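Local structure of alpha-1,6-mannanase (Bacteroides thetaiotaomicron, 4V1S) at residues A[180-185]-A[251-256]. The protein is a family 76 glycoside hydrolase that probably cleaves alpha-1,6-mannosidic linkages, consistent with mannan breakdown by this gut bacterium. Numbering follows the deposited sequence.
Sequences DNVLGG and KMVADG
A small apolar patch at the surface joins the loop after helix 162-177 to the end of strand 246-252 and the turn after it; V182 meets V253, and L183 meets both V253 and K251. No hydrogen bond crosses between the two segments. L183 reaches over with both methyls. CD1 lies 3.7 Å from the carbonyl O of K251 and 3.9 Å from V253 CG2, and it also touches the CB and CG methylenes of K251. CD2 turns to the backbone beyond, 3.9 Å from M252 O. V182 crosses V253 at about a right angle, and their CG1 methyls meet at 3.7 Å. In each valine CG1 is anti to the backbone N (chi1 172° in V182, 164° in V253), which sets these two methyls against each other. With an alanine at L183, both methyls go, which is likely to open a gap beside V253 and leave the K251 methylenes without their apolar partner.

The chain is largely helical, as in the (alpha/alpha)6 barrel of GH76 enzymes, and this contact lies at the edge of it, its centre about 25 Å from the centre of the chain. Strand 246-252 belongs to a small antiparallel sheet and pairs with strand 199-201. K200, on strand 199-201, reaches segment 180-185: its NZ forms a salt bridge with D180 and hydrogen bonds with the carbonyls of V182 and G185. D180 OD1 also accepts from V182 N at 3.0 Å, an Asx turn, with the donor above the carboxylate plane. Across the contact, K251 runs extended past L183 and bends at chi4 (93°). Its NZ then meets a lone pair of G256 O in the carbonyl plane, at 3.0 Å, linking the strand end at K251 to G256 across the turn.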
ATOM      1  N   ASP A 180       4.003 -21.750  -1.473  1.00 12.21           N
ATOM      2  CA  ASP A 180       4.351 -23.173  -1.538  1.00 13.48           C
ATOM      3  C   ASP A 180       5.409 -23.334  -2.639  1.00 14.82           C
ATOM      4  O   ASP A 180       5.859 -22.343  -3.216  1.00 15.10           O
ATOM      5  CB  ASP A 180       3.117 -24.092  -1.727  1.00 13.29           C
ATOM      6  CG  ASP A 180       2.407 -23.845  -3.040  1.00 14.90           C
ATOM      7  OD1 ASP A 180       3.071 -23.374  -4.006  1.00 15.61           O
ATOM      8  OD2 ASP A 180       1.209 -24.146  -3.113  1.00 15.79           O
ATOM      9  N   ASN A 181       5.826 -24.569  -2.898  1.00 14.90           N
ATOM     10  CA  ASN A 181       6.897 -24.819  -3.869  1.00 14.73           C
ATOM     11  C   ASN A 181       6.473 -24.991  -5.325  1.00 15.01           C
ATOM     12  O   ASN A 181       7.280 -25.353  -6.162  1.00 15.91           O
ATOM     13  CB  ASN A 181       7.790 -25.960  -3.378  1.00 16.80           C
ATOM     14  CG  ASN A 181       8.843 -25.472  -2.416  1.00 26.84           C
ATOM     15  OD1 ASN A 181       9.049 -26.037  -1.326  1.00 36.94           O
ATOM     16  ND2 ASN A 181       9.524 -24.410  -2.807  1.00 33.11           N
ATOM     17  N   VAL A 182       5.212 -24.698  -5.635  1.00 14.31           N
ATOM     18  CA  VAL A 182       4.782 -24.591  -7.043  1.00 14.04           C
ATOM     19  C   VAL A 182       5.577 -23.426  -7.611  1.00 15.86           C
ATOM     20  O   VAL A 182       5.718 -22.392  -6.961  1.00 16.48           O
ATOM     21  CB  VAL A 182       3.257 -24.435  -7.116  1.00 14.67           C
ATOM     22  CG1 VAL A 182       2.777 -24.133  -8.530  1.00 16.43           C
ATOM     23  CG2 VAL A 182       2.595 -25.715  -6.575  1.00 14.81           C
ATOM     24  N   LEU A 183       6.153 -23.629  -8.795  1.00 15.66           N
ATOM     25  CA  LEU A 183       7.104 -22.680  -9.395  1.00 15.18           C
ATOM     26  C   LEU A 183       8.373 -22.450  -8.573  1.00 17.29           C
ATOM     27  O   LEU A 183       9.136 -21.520  -8.862  1.00 19.52           O
ATOM     28  CB  LEU A 183       6.429 -21.324  -9.702  1.00 17.94           C
ATOM     29  CG  LEU A 183       5.288 -21.380 -10.719  1.00 18.01           C
ATOM     30  CD1 LEU A 183       4.703 -19.997 -10.952  1.00 17.49           C
ATOM     31  CD2 LEU A 183       5.721 -21.984 -12.045  1.00 21.59           C
ATOM     32  N   GLY A 184       8.608 -23.285  -7.562  1.00 16.87           N
ATOM     33  CA  GLY A 184       9.797 -23.177  -6.738  1.00 18.52           C
ATOM     34  C   GLY A 184       9.710 -22.205  -5.583  1.00 15.61           C
ATOM     35  O   GLY A 184      10.681 -22.003  -4.869  1.00 17.87           O
ATOM     36  N   GLY A 185       8.522 -21.649  -5.365  1.00 15.67           N
ATOM     37  CA  GLY A 185       8.334 -20.635  -4.345  1.00 15.36           C
ATOM     38  C   GLY A 185       7.305 -19.622  -4.782  1.00 14.01           C
ATOM     39  O   GLY A 185       6.589 -19.821  -5.747  1.00 14.52           O
ATOM     40  N   LYS A 251       4.028 -14.771 -12.707  1.00 14.71           N
ATOM     41  CA  LYS A 251       4.479 -15.970 -13.404  1.00 16.37           C
ATOM     42  C   LYS A 251       3.327 -16.980 -13.388  1.00 15.71           C
ATOM     43  O   LYS A 251       2.744 -17.249 -12.344  1.00 16.68           O
ATOM     44  CB  LYS A 251       5.733 -16.540 -12.756  1.00 17.02           C
ATOM     45  CG  LYS A 251       6.391 -17.658 -13.532  1.00 19.14           C
ATOM     46  CD  LYS A 251       7.760 -17.927 -12.951  1.00 23.16           C
ATOM     47  CE  LYS A 251       8.465 -19.099 -13.583  1.00 30.07           C
ATOM     48  NZ  LYS A 251       9.310 -18.619 -14.684  1.00 37.37           N
ATOM     49  N   MET A 252       2.999 -17.496 -14.576  1.00 17.35           N
ATOM     50  CA  MET A 252       1.877 -18.420 -14.759  1.00 18.86           C
ATOM     51  C   MET A 252       2.271 -19.821 -14.331  1.00 16.47           C
ATOM     52  O   MET A 252       3.342 -20.313 -14.665  1.00 20.01           O
ATOM     53  CB  MET A 252       1.430 -18.464 -16.219  1.00 22.24           C
ATOM     54  CG  MET A 252       1.027 -17.120 -16.805  1.00 24.87           C
ATOM     55  SD  MET A 252      -0.330 -16.329 -15.912  1.00 25.26           S
ATOM     56  CE  MET A 252       0.492 -14.891 -15.248  1.00 23.06           C
ATOM     57  N   VAL A 253       1.402 -20.463 -13.571  1.00 17.40           N
ATOM     58  CA  VAL A 253       1.707 -21.795 -13.064  1.00 19.32           C
ATOM     59  C   VAL A 253       1.707 -22.866 -14.160  1.00 20.90           C
ATOM     60  O   VAL A 253       2.529 -23.782 -14.131  1.00 26.77           O
ATOM     61  CB  VAL A 253       0.743 -22.155 -11.920  1.00 21.14           C
ATOM     62  CG1 VAL A 253       0.753 -23.644 -11.616  1.00 21.58           C
ATOM     63  CG2 VAL A 253       1.095 -21.344 -10.684  1.00 20.03           C
ATOM     64  N   ALA A 254       0.828 -22.725 -15.144  1.00 22.33           N
ATOM     65  CA  ALA A 254       0.663 -23.747 -16.181  1.00 26.88           C
ATOM     66  C   ALA A 254       1.946 -23.978 -16.971  1.00 26.44           C
ATOM     67  O   ALA A 254       2.348 -25.121 -17.212  1.00 33.13           O
ATOM     68  CB  ALA A 254      -0.455 -23.349 -17.125  1.00 31.86           C
ATOM     69  N   ASP A 255       2.588 -22.897 -17.377  1.00 27.62           N
ATOM     70  CA  ASP A 255       3.759 -23.010 -18.246  1.00 28.93           C
ATOM     71  C   ASP A 255       4.963 -22.174 -17.849  1.00 27.00           C
ATOM     72  O   ASP A 255       5.951 -22.121 -18.586  1.00 33.33           O
ATOM     73  CB  ASP A 255       3.362 -22.659 -19.684  1.00 32.97           C
ATOM     74  CG  ASP A 255       2.881 -21.226 -19.841  1.00 33.22           C
ATOM     75  OD1 ASP A 255       2.789 -20.476 -18.843  1.00 27.07           O
ATOM     76  OD2 ASP A 255       2.578 -20.852 -20.998  1.00 44.78           O
ATOM     77  N   GLY A 256       4.866 -21.484 -16.718  1.00 26.11           N
ATOM     78  CA  GLY A 256       5.968 -20.678 -16.222  1.00 23.27           C
ATOM     79  C   GLY A 256       6.188 -19.396 -17.003  1.00 22.81           C
ATOM     80  O   GLY A 256       7.175 -18.712 -16.782  1.00 24.17           O
TER